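Local coordinates for lysozyme C (Equus asinus, PDB 5XUW), which hydrolyses the beta-1,4 glycosidic bonds of bacterial cell-wall peptidoglycan and carries one bound calcium ion, at residues Ser24-Val29 against Ser121-Ser126. Residues are numbered along the deposited sequence; the frame is centred on the assembly and turned at random.
Sequences SLANWV and SEYLAS
Ala26 and Leu124 bring the two backbones closest, their CA atoms 6.3 Å apart, where the first turn of helix 25-36 meets a type I beta turn, Glu122 to Ala125, of the C-terminal loop. The turn closes with Ala125 N bonded to Glu122 O and presents Tyr123 and Leu124, its two central residues, to the helix. Leu124 reaches in with its branched end: CD1 lies 3.6 Å from Ala26 CA, against the helix backbone itself, and 4.0 Å from Leu25 CG, the two leucine side chains crossing at about a right angle. Its other methyl, CD2, meets Val29 CG1 at 4.1 Å, so the fork of Leu124 bridges Leu25 and Ala26 on one branch and Val29, one turn on, on the other. Tyr123 brings CD2 and CE2 of its ring to Ala26 and Val29. With CG anti to the backbone N (chi1 179°), the ring is carried across the first turn toward Val29, whose CG1 approaches it obliquely, 3.8 Å from Tyr123 CE2, while Ala26 CB packs near Tyr123 CD2. The small Ala26 side chain probably helps Leu124 CD1 come close to the helix backbone. Side chain to side chain the contact is apolar, though Tyr123 CE2 also lies 3.6 Å from the carbonyl Ala26 O. The phenol OH of Tyr123 continues past Val29 to a hydrogen bond with Glu33, one turn further on, and Lys5 of helix 5-14 adds a cation-pi contact to the ring and a bond to Tyr123 O. At the helix start, Ser24 is the N-cap: its OG accepts from Asn27 N at 3.1 Å and also from Asn27 ND2. The contact joins the C-terminal loop, just before the Cys6-Cys127 disulfide, to the helix that bears the predicted catalytic Glu35, within the alpha domain of a C-type lysozyme fold.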
ATOM      1  N   SER A  24      -3.551  -4.557 -11.869  1.00 14.48           N
ATOM      2  CA  SER A  24      -3.113  -5.933 -11.729  1.00 14.36           C
ATOM      3  C   SER A  24      -2.465  -6.187 -10.387  1.00 14.54           C
ATOM      4  O   SER A  24      -1.963  -5.267  -9.733  1.00 14.24           O
ATOM      5  CB  SER A  24      -2.079  -6.271 -12.796  1.00 14.70           C
ATOM      6  OG  SER A  24      -0.869  -5.571 -12.549  1.00 14.13           O
ATOM      7  N   LEU A  25      -2.439  -7.456 -10.009  1.00 15.16           N
ATOM      8  CA  LEU A  25      -1.706  -7.885  -8.835  1.00 15.43           C
ATOM      9  C   LEU A  25      -0.242  -7.409  -8.873  1.00 14.90           C
ATOM     10  O   LEU A  25       0.285  -6.965  -7.864  1.00 15.07           O
ATOM     11  CB  LEU A  25      -1.776  -9.405  -8.737  1.00 16.42           C
ATOM     12  CG  LEU A  25      -1.262 -10.068  -7.478  1.00 17.45           C
ATOM     13  CD1 LEU A  25      -2.059  -9.615  -6.267  1.00 17.87           C
ATOM     14  CD2 LEU A  25      -1.360 -11.577  -7.671  1.00 17.97           C
ATOM     15  N   ALA A  26       0.411  -7.483 -10.031  1.00 14.72           N
ATOM     16  CA  ALA A  26       1.810  -7.029 -10.138  1.00 14.21           C
ATOM     17  C   ALA A  26       1.944  -5.560  -9.763  1.00 13.59           C
ATOM     18  O   ALA A  26       2.878  -5.176  -9.059  1.00 13.30           O
ATOM     19  CB  ALA A  26       2.362  -7.277 -11.528  1.00 14.43           C
ATOM     20  N   ASN A  27       1.003  -4.743 -10.223  1.00 13.00           N
ATOM     21  CA  ASN A  27       0.994  -3.326  -9.842  1.00 12.84           C
ATOM     22  C   ASN A  27       0.859  -3.095  -8.337  1.00 12.33           C
ATOM     23  O   ASN A  27       1.562  -2.263  -7.767  1.00 12.29           O
ATOM     24  CB  ASN A  27      -0.073  -2.554 -10.625  1.00 13.17           C
ATOM     25  CG  ASN A  27       0.474  -1.994 -11.905  1.00 13.52           C
ATOM     26  OD1 ASN A  27       1.300  -1.086 -11.878  1.00 13.27           O
ATOM     27  ND2 ASN A  27       0.047  -2.546 -13.039  1.00 14.19           N
ATOM     28  N   TRP A  28      -0.040  -3.835  -7.706  1.00 12.12           N
ATOM     29  CA  TRP A  28      -0.221  -3.765  -6.250  1.00 12.25           C
ATOM     30  C   TRP A  28       1.040  -4.176  -5.476  1.00 12.38           C
ATOM     31  O   TRP A  28       1.434  -3.520  -4.501  1.00 12.14           O
ATOM     32  CB  TRP A  28      -1.389  -4.661  -5.836  1.00 12.44           C
ATOM     33  CG  TRP A  28      -2.717  -4.066  -6.150  1.00 12.84           C
ATOM     34  CD1 TRP A  28      -3.602  -4.452  -7.112  1.00 13.05           C
ATOM     35  CD2 TRP A  28      -3.304  -2.951  -5.487  1.00 13.41           C
ATOM     36  NE1 TRP A  28      -4.716  -3.639  -7.079  1.00 13.50           N
ATOM     37  CE2 TRP A  28      -4.551  -2.709  -6.090  1.00 13.62           C
ATOM     38  CE3 TRP A  28      -2.894  -2.136  -4.431  1.00 13.83           C
ATOM     39  CZ2 TRP A  28      -5.405  -1.690  -5.654  1.00 13.95           C
ATOM     40  CZ3 TRP A  28      -3.729  -1.125  -4.005  1.00 14.35           C
ATOM     41  CH2 TRP A  28      -4.972  -0.914  -4.611  1.00 14.36           C
ATOM     42  N   VAL A  29       1.655  -5.281  -5.904  1.00 12.49           N
ATOM     43  CA  VAL A  29       2.882  -5.761  -5.266  1.00 12.62           C
ATOM     44  C   VAL A  29       4.021  -4.765  -5.504  1.00 12.80           C
ATOM     45  O   VAL A  29       4.798  -4.465  -4.589  1.00 12.50           O
ATOM     46  CB  VAL A  29       3.257  -7.187  -5.733  1.00 13.13           C
ATOM     47  CG1 VAL A  29       4.573  -7.638  -5.123  1.00 13.10           C
ATOM     48  CG2 VAL A  29       2.166  -8.175  -5.344  1.00 13.07           C
ATOM     49  N   SER A 121       5.254  -7.578 -16.788  1.00 16.03           N
ATOM     50  CA  SER A 121       4.838  -8.901 -17.255  1.00 17.10           C
ATOM     51  C   SER A 121       5.618 -10.054 -16.625  1.00 17.54           C
ATOM     52  O   SER A 121       5.058 -11.135 -16.455  1.00 18.24           O
ATOM     53  CB  SER A 121       4.952  -9.006 -18.781  1.00 16.91           C
ATOM     54  OG  SER A 121       6.270  -8.735 -19.209  1.00 17.96           O
ATOM     55  N   GLU A 122       6.891  -9.824 -16.299  1.00 17.94           N
ATOM     56  CA  GLU A 122       7.735 -10.841 -15.653  1.00 19.23           C
ATOM     57  C   GLU A 122       7.949 -10.588 -14.151  1.00 17.77           C
ATOM     58  O   GLU A 122       8.646 -11.363 -13.491  1.00 17.01           O
ATOM     59  CB  GLU A 122       9.101 -10.903 -16.335  1.00 22.17           C
ATOM     60  CG  GLU A 122       9.050 -11.101 -17.845  1.00 26.46           C
ATOM     61  CD  GLU A 122      10.428 -11.100 -18.497  1.00 30.20           C
ATOM     62  OE1 GLU A 122      11.438 -10.799 -17.816  1.00 34.61           O
ATOM     63  OE2 GLU A 122      10.502 -11.394 -19.710  1.00 33.67           O
ATOM     64  N   TYR A 123       7.345  -9.530 -13.612  1.00 16.21           N
ATOM     65  CA  TYR A 123       7.602  -9.093 -12.233  1.00 15.75           C
ATOM     66  C   TYR A 123       7.206 -10.164 -11.207  1.00 15.88           C
ATOM     67  O   TYR A 123       7.911 -10.368 -10.215  1.00 16.55           O
ATOM     68  CB  TYR A 123       6.894  -7.748 -11.969  1.00 15.40           C
ATOM     69  CG  TYR A 123       7.067  -7.182 -10.562  1.00 14.84           C
ATOM     70  CD1 TYR A 123       8.298  -6.680 -10.127  1.00 15.14           C
ATOM     71  CD2 TYR A 123       5.992  -7.135  -9.677  1.00 14.63           C
ATOM     72  CE1 TYR A 123       8.455  -6.167  -8.838  1.00 15.32           C
ATOM     73  CE2 TYR A 123       6.133  -6.621  -8.395  1.00 15.24           C
ATOM     74  CZ  TYR A 123       7.360  -6.140  -7.970  1.00 15.47           C
ATOM     75  OH  TYR A 123       7.486  -5.640  -6.685  1.00 15.03           O
ATOM     76  N   LEU A 124       6.099 -10.861 -11.456  1.00 15.57           N
ATOM     77  CA  LEU A 124       5.657 -11.961 -10.593  1.00 16.02           C
ATOM     78  C   LEU A 124       5.900 -13.335 -11.225  1.00 16.51           C
ATOM     79  O   LEU A 124       5.251 -14.315 -10.845  1.00 17.20           O
ATOM     80  CB  LEU A 124       4.181 -11.793 -10.228  1.00 16.09           C
ATOM     81  CG  LEU A 124       3.808 -10.491  -9.509  1.00 16.20           C
ATOM     82  CD1 LEU A 124       2.319 -10.496  -9.183  1.00 16.74           C
ATOM     83  CD2 LEU A 124       4.661 -10.272  -8.262  1.00 16.17           C
ATOM     84  N   ALA A 125       6.874 -13.428 -12.127  1.00 17.91           N
ATOM     85  CA  ALA A 125       7.126 -14.673 -12.860  1.00 18.55           C
ATOM     86  C   ALA A 125       7.518 -15.811 -11.918  1.00 19.27           C
ATOM     87  O   ALA A 125       7.097 -16.940 -12.110  1.00 19.83           O
ATOM     88  CB  ALA A 125       8.183 -14.466 -13.939  1.00 19.21           C
ATOM     89  N   SER A 126       8.280 -15.502 -10.875  1.00 19.91           N
ATOM     90  CA  SER A 126       8.664 -16.512  -9.888  1.00 20.60           C
ATOM     91  C   SER A 126       7.510 -16.980  -8.987  1.00 21.06           C
ATOM     92  O   SER A 126       7.634 -18.008  -8.322  1.00 20.35           O
ATOM     93  CB  SER A 126       9.841 -16.004  -9.054  1.00 21.31           C
ATOM     94  OG  SER A 126       9.521 -14.801  -8.369  1.00 24.12           O
TER